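Local coordinates for maquette-3 (Escherichia coli, PDB 6Z0C), which is a computationally designed four-helix bundle with no known natural function, probably made to test how charged networks buried in a hydrophobic core affect stability, at residues A[16-21]-A[84-89]; A[117-122]-A[181-186]; A[124-129]-A[171-176]. One frame throughout, in Å; residues are numbered along the deposited sequence.

Contact 1 of 3, residues A[16-21]-A[84-89]; sequences EFQQLL and QLLQEL
Segments 16-21 and 84-89 run antiparallel, their helix axes 173° apart in direction and 10.7 Å from each other at closest approach. CA of Q18 and CA of L86 are the nearest pair across the gap, 7.6 Å apart. L86 points its CB toward the other helix, and with CG anti to the backbone N (chi1 -176°) its two methyls are spread between F17, Q18 and L21. CD2 of L86 has the most neighbours: it meets CB of F17 at 3.7 Å, CG of Q18 at 3.5 Å and CD1 of L21 at 4.0 Å. CD1 of L86 lies obliquely against the F17 ring, 3.7 Å from CD1 of F17. A branched leucine suits this place because one side chain can fill the space beside three neighbours. Toward the outer side, the extended chain of Q18 carries its amide outward and brings it near that of Q87, with NE2 of Q18 3.3 Å from OE1 of Q87 and the amide planes 34° apart. F17 also packs on V183 and L186 of helix 152-194. The chemistry is thus graded, from aliphatic and aromatic carbon in the bundle interior to partly exposed amides at its margin, and dispersion and the hydrophobic effect probably supply most of the hold between the two helices.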
# COMPACT_ATOMS: atom_id res chain seq x y z
N GLU A 16 15.33 3.43 5.01
CA GLU A 16 14.45 4.11 4.03
C GLU A 16 13.16 3.30 3.85
O GLU A 16 12.07 3.90 3.89
CB GLU A 16 15.19 4.31 2.71
CG GLU A 16 14.50 5.28 1.77
CD GLU A 16 15.22 5.52 0.45
OE1 GLU A 16 14.56 6.00 -0.48
OE2 GLU A 16 16.43 5.24 0.37
N PHE A 17 13.28 1.99 3.67
CA PHE A 17 12.14 1.05 3.48
C PHE A 17 11.30 0.98 4.77
O PHE A 17 10.07 1.00 4.66
CB PHE A 17 12.65 -0.33 3.05
CG PHE A 17 11.68 -1.18 2.28
CD1 PHE A 17 12.14 -2.26 1.55
CD2 PHE A 17 10.31 -0.92 2.28
CE1 PHE A 17 11.26 -3.07 0.84
CE2 PHE A 17 9.44 -1.73 1.57
CZ PHE A 17 9.91 -2.80 0.85
N GLN A 18 11.95 0.89 5.94
CA GLN A 18 11.24 0.88 7.25
C GLN A 18 10.40 2.15 7.36
O GLN A 18 9.20 2.04 7.68
CB GLN A 18 12.23 0.75 8.42
CG GLN A 18 12.76 -0.66 8.62
CD GLN A 18 13.86 -0.74 9.65
OE1 GLN A 18 14.55 0.24 9.94
NE2 GLN A 18 14.05 -1.93 10.21
N GLN A 19 11.00 3.31 7.07
CA GLN A 19 10.31 4.63 7.12
C GLN A 19 9.17 4.65 6.10
O GLN A 19 8.10 5.18 6.43
CB GLN A 19 11.30 5.77 6.88
CG GLN A 19 12.23 6.01 8.06
CD GLN A 19 13.02 7.30 7.94
OE1 GLN A 19 12.58 8.26 7.30
NE2 GLN A 19 14.18 7.33 8.57
N LEU A 20 9.37 4.07 4.91
CA LEU A 20 8.34 4.05 3.84
C LEU A 20 7.14 3.22 4.31
O LEU A 20 6.00 3.67 4.11
CB LEU A 20 8.95 3.49 2.55
CG LEU A 20 7.99 3.41 1.36
CD1 LEU A 20 7.35 4.76 1.07
CD2 LEU A 20 8.73 2.89 0.13
N LEU A 21 7.37 2.06 4.93
CA LEU A 21 6.27 1.19 5.41
C LEU A 21 5.50 1.90 6.53
O LEU A 21 4.26 1.75 6.57
CB LEU A 21 6.83 -0.16 5.87
CG LEU A 21 7.25 -1.11 4.74
CD1 LEU A 21 8.01 -2.30 5.29
CD2 LEU A 21 6.04 -1.57 3.94
N GLN A 84 8.00 -7.11 9.10
CA GLN A 84 8.58 -8.31 9.76
C GLN A 84 9.59 -8.97 8.82
O GLN A 84 10.71 -9.29 9.28
CB GLN A 84 7.46 -9.27 10.18
CG GLN A 84 6.65 -8.76 11.37
CD GLN A 84 5.32 -9.44 11.54
OE1 GLN A 84 4.94 -10.33 10.77
NE2 GLN A 84 4.58 -9.03 12.56
N LEU A 85 9.24 -9.16 7.54
CA LEU A 85 10.14 -9.75 6.51
C LEU A 85 11.36 -8.84 6.30
O LEU A 85 12.46 -9.38 6.11
CB LEU A 85 9.37 -9.95 5.20
CG LEU A 85 8.28 -11.02 5.23
CD1 LEU A 85 7.44 -10.95 3.97
CD2 LEU A 85 8.88 -12.41 5.39
N LEU A 86 11.17 -7.52 6.35
CA LEU A 86 12.26 -6.53 6.17
C LEU A 86 13.31 -6.68 7.29
O LEU A 86 14.51 -6.58 6.99
CB LEU A 86 11.67 -5.12 6.13
CG LEU A 86 12.65 -3.99 5.84
CD1 LEU A 86 13.37 -4.20 4.51
CD2 LEU A 86 11.94 -2.65 5.87
N GLN A 87 12.89 -6.90 8.53
CA GLN A 87 13.85 -7.09 9.66
C GLN A 87 14.63 -8.39 9.45
O GLN A 87 15.84 -8.40 9.74
CB GLN A 87 13.13 -7.07 11.02
CG GLN A 87 14.09 -7.01 12.20
CD GLN A 87 15.15 -5.94 12.07
OE1 GLN A 87 14.86 -4.79 11.74
NE2 GLN A 87 16.40 -6.31 12.31
N GLU A 88 13.98 -9.45 8.95
CA GLU A 88 14.63 -10.76 8.65
C GLU A 88 15.64 -10.57 7.51
O GLU A 88 16.73 -11.19 7.56
CB GLU A 88 13.59 -11.82 8.30
CG GLU A 88 12.66 -12.15 9.45
CD GLU A 88 11.71 -13.31 9.21
OE1 GLU A 88 10.70 -13.42 9.95
OE2 GLU A 88 11.97 -14.11 8.29
N LEU A 89 15.29 -9.76 6.52
CA LEU A 89 16.20 -9.41 5.39
C LEU A 89 17.41 -8.65 5.94
O LEU A 89 18.53 -8.95 5.51
CB LEU A 89 15.44 -8.60 4.34
CG LEU A 89 16.24 -8.28 3.07
CD1 LEU A 89 16.50 -9.54 2.27
CD2 LEU A 89 15.51 -7.25 2.22

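Contact 2 of 3, residues A[117-122]-A[181-186]; sequences KIQQLL and QLVQKL
Helices 105-144 and 152-194, antiparallel neighbours in a four-helix bundle, meet here through one valine that projects between three residues of the facing helix. V183 points toward segment 117-122, and CA of V183 lies 6.6 Å from CA of Q119, the closest backbone pair. The local axes come within 10.1 Å, with 168° between their directions. The two methyls divide the work. CG2 of V183, which sits beside the backbone N and anti to the carbonyl carbon, turns inward, 3.7 Å from CG2 of I118 and 3.5 Å from CD1 of L122; the leucine and valine reach each other tip to tip. CG1 of V183, anti to the backbone N (chi1 165°), faces the outer side and approaches CB of Q119 at 4.1 Å. A short side chain such as valine suits so near an approach of the two CA atoms, while the longer I118 and L122 reach in from the other helix. Nearer the surface, Q119 stretches out and Q184 folds back at its second torsion, bringing NE2 of Q184 3.9 Å from OE1 of Q119, too far for a hydrogen bond; the amide planes are turned steeply, 81° apart. I118 also touches F17 of helix 4-48 and rests on L85 of helix 52-99. Such a division, apolar residues inward and glutamines outward, is typical of amphipathic helices in an antiparallel four-helix bundle.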
# COMPACT_ATOMS: atom_id res chain seq x y z
N LYS A 117 9.52 -12.67 -1.39
CA LYS A 117 8.27 -12.66 -0.57
C LYS A 117 7.80 -11.21 -0.42
O LYS A 117 6.59 -10.97 -0.62
CB LYS A 117 8.51 -13.32 0.80
CG LYS A 117 8.56 -14.84 0.77
CD LYS A 117 8.72 -15.46 2.15
CE LYS A 117 8.91 -16.96 2.10
NZ LYS A 117 8.93 -17.55 3.46
N ILE A 118 8.71 -10.29 -0.12
CA ILE A 118 8.38 -8.84 0.04
C ILE A 118 7.84 -8.33 -1.30
O ILE A 118 6.76 -7.71 -1.29
CB ILE A 118 9.60 -8.03 0.54
CG1 ILE A 118 10.00 -8.44 1.97
CG2 ILE A 118 9.33 -6.53 0.45
CD1 ILE A 118 11.31 -7.86 2.44
N GLN A 119 8.53 -8.61 -2.40
CA GLN A 119 8.11 -8.20 -3.78
C GLN A 119 6.68 -8.70 -4.05
O GLN A 119 5.87 -7.89 -4.55
CB GLN A 119 9.10 -8.73 -4.82
CG GLN A 119 8.66 -8.48 -6.25
CD GLN A 119 9.77 -8.73 -7.24
OE1 GLN A 119 10.86 -9.20 -6.89
NE2 GLN A 119 9.51 -8.42 -8.50
N GLN A 120 6.38 -9.96 -3.73
CA GLN A 120 5.05 -10.60 -3.96
C GLN A 120 3.98 -9.89 -3.11
O GLN A 120 2.88 -9.66 -3.64
CB GLN A 120 5.11 -12.10 -3.68
CG GLN A 120 5.85 -12.88 -4.76
CD GLN A 120 6.13 -14.32 -4.38
OE1 GLN A 120 6.11 -14.70 -3.21
NE2 GLN A 120 6.42 -15.13 -5.39
N LEU A 121 4.30 -9.54 -1.85
CA LEU A 121 3.38 -8.77 -0.96
C LEU A 121 3.07 -7.41 -1.58
O LEU A 121 1.89 -7.00 -1.56
CB LEU A 121 4.01 -8.59 0.43
CG LEU A 121 4.03 -9.81 1.35
CD1 LEU A 121 4.63 -9.44 2.70
CD2 LEU A 121 2.65 -10.41 1.54
N LEU A 122 4.08 -6.71 -2.10
CA LEU A 122 3.93 -5.35 -2.69
C LEU A 122 3.12 -5.42 -3.99
O LEU A 122 2.34 -4.48 -4.25
CB LEU A 122 5.31 -4.74 -2.95
CG LEU A 122 6.17 -4.46 -1.72
CD1 LEU A 122 7.54 -3.98 -2.15
CD2 LEU A 122 5.51 -3.46 -0.79
N GLN A 181 10.78 -0.23 -5.92
CA GLN A 181 12.13 0.31 -6.26
C GLN A 181 13.14 -0.11 -5.19
O GLN A 181 14.25 -0.52 -5.55
CB GLN A 181 12.16 1.84 -6.32
CG GLN A 181 11.73 2.42 -7.65
CD GLN A 181 11.74 3.93 -7.59
OE1 GLN A 181 10.72 4.56 -7.30
NE2 GLN A 181 12.89 4.52 -7.82
N LEU A 182 12.77 0.04 -3.91
CA LEU A 182 13.68 -0.26 -2.78
C LEU A 182 14.00 -1.76 -2.75
O LEU A 182 15.15 -2.10 -2.43
CB LEU A 182 13.05 0.20 -1.46
CG LEU A 182 13.03 1.72 -1.24
CD1 LEU A 182 12.41 2.05 0.11
CD2 LEU A 182 14.43 2.31 -1.33
N VAL A 183 13.03 -2.61 -3.09
CA VAL A 183 13.24 -4.09 -3.17
C VAL A 183 14.35 -4.36 -4.19
O VAL A 183 15.25 -5.16 -3.90
CB VAL A 183 11.95 -4.86 -3.52
CG1 VAL A 183 12.26 -6.29 -3.95
CG2 VAL A 183 10.96 -4.85 -2.37
N GLN A 184 14.27 -3.73 -5.37
CA GLN A 184 15.27 -3.91 -6.45
C GLN A 184 16.64 -3.41 -5.99
O GLN A 184 17.64 -4.12 -6.23
CB GLN A 184 14.81 -3.21 -7.73
CG GLN A 184 13.59 -3.86 -8.37
CD GLN A 184 13.76 -5.34 -8.59
OE1 GLN A 184 14.83 -5.81 -8.98
NE2 GLN A 184 12.71 -6.10 -8.33
N LYS A 185 16.71 -2.24 -5.34
CA LYS A 185 17.97 -1.68 -4.80
C LYS A 185 18.56 -2.63 -3.75
O LYS A 185 19.78 -2.84 -3.77
CB LYS A 185 17.75 -0.29 -4.19
CG LYS A 185 17.38 0.79 -5.19
CD LYS A 185 17.37 2.18 -4.59
CE LYS A 185 17.08 3.27 -5.60
NZ LYS A 185 18.11 3.32 -6.66
N LEU A 186 17.73 -3.18 -2.87
CA LEU A 186 18.19 -4.14 -1.82
C LEU A 186 18.75 -5.40 -2.50
O LEU A 186 19.80 -5.87 -2.05
CB LEU A 186 17.04 -4.44 -0.86
CG LEU A 186 16.80 -3.36 0.20
CD1 LEU A 186 15.46 -3.54 0.88
CD2 LEU A 186 17.92 -3.36 1.23

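Contact 3 of 3, residues A[124-129]-A[171-176]; sequences KFQQLV and ELLQLV
This is a buried, largely apolar helix-helix interface close to the centre of the bundle, where helices 105-144 and 152-194 pack antiparallel, 9.8 Å between their local axes, with a signed crossing angle of -165°. On the inner side F125, V129, L172 and V176 pack together. F125 points toward the partner helix, and with CG anti to the backbone N (chi1 -159°) its ring lies beside V176 and L172. CG2 of V176 sits obliquely to the ring, 3.3 Å from CD2 of F125, a tight approach. CD1 of L172 comes to 4.1 Å from CE2 of F125, the two side chains crossing at about a right angle. V129 splits its methyls between successive leucines, CG2 of V129 meeting CD2 of L172 at 3.8 Å and CG1 of V129 meeting CG of L173 at 3.7 Å. CD2 of L173 also lies 3.7 Å from the backbone O of Q126. Compact valines suit positions close to the facing backbone, whereas the flat phenylalanine can span the greater depth of the core. Replacing F125 with an alanine would probably open a gap beside V176 CG2 and leave L172 CD1 without its aromatic neighbour. Toward the margin, CB of Q126 packs on CG1 of V176 at 3.9 Å, while its OE1 is hydrogen-bonded to NE2 of Q180. Helix 52-99 adds L75 and T78 against F125, and helix 4-48 contributes I28 to the ring and L27 and L31 to L172, so all four helices converge here.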
# COMPACT_ATOMS: atom_id res chain seq x y z
N LYS A 124 0.77 -7.72 -4.80
CA LYS A 124 -0.61 -7.96 -4.29
C LYS A 124 -1.18 -6.63 -3.80
O LYS A 124 -2.30 -6.27 -4.21
CB LYS A 124 -0.57 -9.02 -3.18
CG LYS A 124 -1.88 -9.29 -2.44
CD LYS A 124 -1.69 -10.14 -1.20
CE LYS A 124 -2.82 -10.05 -0.20
NZ LYS A 124 -3.78 -11.17 -0.34
N PHE A 125 -0.42 -5.93 -2.96
CA PHE A 125 -0.75 -4.60 -2.40
C PHE A 125 -1.14 -3.63 -3.53
O PHE A 125 -2.23 -3.04 -3.45
CB PHE A 125 0.43 -4.07 -1.59
CG PHE A 125 0.09 -3.01 -0.58
CD1 PHE A 125 0.28 -3.25 0.78
CD2 PHE A 125 -0.42 -1.79 -0.97
CE1 PHE A 125 -0.03 -2.27 1.71
CE2 PHE A 125 -0.73 -0.82 -0.04
CZ PHE A 125 -0.54 -1.06 1.30
N GLN A 126 -0.28 -3.48 -4.54
CA GLN A 126 -0.51 -2.55 -5.68
C GLN A 126 -1.81 -2.93 -6.40
O GLN A 126 -2.61 -2.01 -6.67
CB GLN A 126 0.67 -2.56 -6.66
CG GLN A 126 0.40 -1.73 -7.91
CD GLN A 126 1.64 -1.44 -8.73
OE1 GLN A 126 2.71 -1.98 -8.50
NE2 GLN A 126 1.49 -0.57 -9.72
N GLN A 127 -2.02 -4.22 -6.69
CA GLN A 127 -3.22 -4.73 -7.41
C GLN A 127 -4.48 -4.33 -6.65
O GLN A 127 -5.45 -3.86 -7.29
CB GLN A 127 -3.16 -6.25 -7.59
CG GLN A 127 -2.12 -6.70 -8.60
CD GLN A 127 -1.88 -8.19 -8.60
OE1 GLN A 127 -2.55 -8.95 -7.90
NE2 GLN A 127 -0.91 -8.62 -9.38
N LEU A 128 -4.48 -4.51 -5.32
CA LEU A 128 -5.67 -4.26 -4.46
C LEU A 128 -5.96 -2.75 -4.41
O LEU A 128 -7.16 -2.38 -4.53
CB LEU A 128 -5.42 -4.85 -3.07
CG LEU A 128 -5.32 -6.38 -3.03
CD1 LEU A 128 -4.89 -6.86 -1.66
CD2 LEU A 128 -6.63 -7.03 -3.43
N VAL A 129 -4.93 -1.91 -4.28
CA VAL A 129 -5.09 -0.42 -4.26
C VAL A 129 -5.56 0.06 -5.64
O VAL A 129 -6.47 0.91 -5.69
CB VAL A 129 -3.81 0.29 -3.81
CG1 VAL A 129 -3.95 1.81 -3.91
CG2 VAL A 129 -3.40 -0.10 -2.39
N GLU A 171 -1.65 8.58 -4.06
CA GLU A 171 -0.48 8.82 -3.19
C GLU A 171 0.01 7.47 -2.65
O GLU A 171 1.22 7.22 -2.68
CB GLU A 171 -0.84 9.81 -2.08
CG GLU A 171 0.28 10.76 -1.71
CD GLU A 171 0.78 11.63 -2.85
OE1 GLU A 171 0.01 12.50 -3.31
OE2 GLU A 171 1.92 11.43 -3.29
N LEU A 172 -0.92 6.61 -2.23
CA LEU A 172 -0.62 5.26 -1.68
C LEU A 172 -0.01 4.39 -2.78
O LEU A 172 1.00 3.72 -2.49
CB LEU A 172 -1.91 4.66 -1.11
CG LEU A 172 -1.78 3.26 -0.50
CD1 LEU A 172 -0.70 3.22 0.57
CD2 LEU A 172 -3.11 2.81 0.07
N LEU A 173 -0.58 4.40 -3.99
CA LEU A 173 0.00 3.66 -5.15
C LEU A 173 1.47 4.07 -5.34
O LEU A 173 2.30 3.18 -5.53
CB LEU A 173 -0.80 3.93 -6.43
CG LEU A 173 -1.92 2.93 -6.74
CD1 LEU A 173 -2.56 3.26 -8.09
CD2 LEU A 173 -1.41 1.50 -6.74
N GLN A 174 1.77 5.37 -5.30
CA GLN A 174 3.15 5.90 -5.50
C GLN A 174 4.09 5.34 -4.42
O GLN A 174 5.24 4.99 -4.77
CB GLN A 174 3.16 7.43 -5.49
CG GLN A 174 2.50 8.03 -6.72
CD GLN A 174 2.42 9.54 -6.65
OE1 GLN A 174 3.43 10.23 -6.56
NE2 GLN A 174 1.20 10.06 -6.70
N LEU A 175 3.65 5.27 -3.16
CA LEU A 175 4.48 4.75 -2.05
C LEU A 175 4.77 3.26 -2.29
O LEU A 175 5.91 2.85 -2.03
CB LEU A 175 3.78 4.97 -0.70
CG LEU A 175 3.52 6.42 -0.31
CD1 LEU A 175 2.91 6.49 1.08
CD2 LEU A 175 4.78 7.27 -0.38
N VAL A 176 3.80 2.50 -2.80
CA VAL A 176 3.96 1.04 -3.06
C VAL A 176 4.94 0.87 -4.23
O VAL A 176 5.73 -0.09 -4.22
CB VAL A 176 2.61 0.35 -3.33
CG1 VAL A 176 2.79 -1.12 -3.69
CG2 VAL A 176 1.67 0.49 -2.15

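Overall arrangement
Contact 1 joins helices 4-48 and 52-99, whereas contacts 2 and 3 both join helices 105-144 and 152-194. Along the chain, contact 1 closes before the others open, and contact 3 is nested inside the loop closed by contact 2. The centres of contacts 1 and 2 lie about 10 Å apart, and they touch where L85 packs on L121 and F17 lies against L182. Contact 3 follows along the second helical pair, its centre about 13 Å from that of contact 2 and about 16 Å from that of contact 1, where L20 of contact 1 packs against L175 of contact 3. Two helical hairpins therefore share one continuous core, consistent with the stability sought in this design.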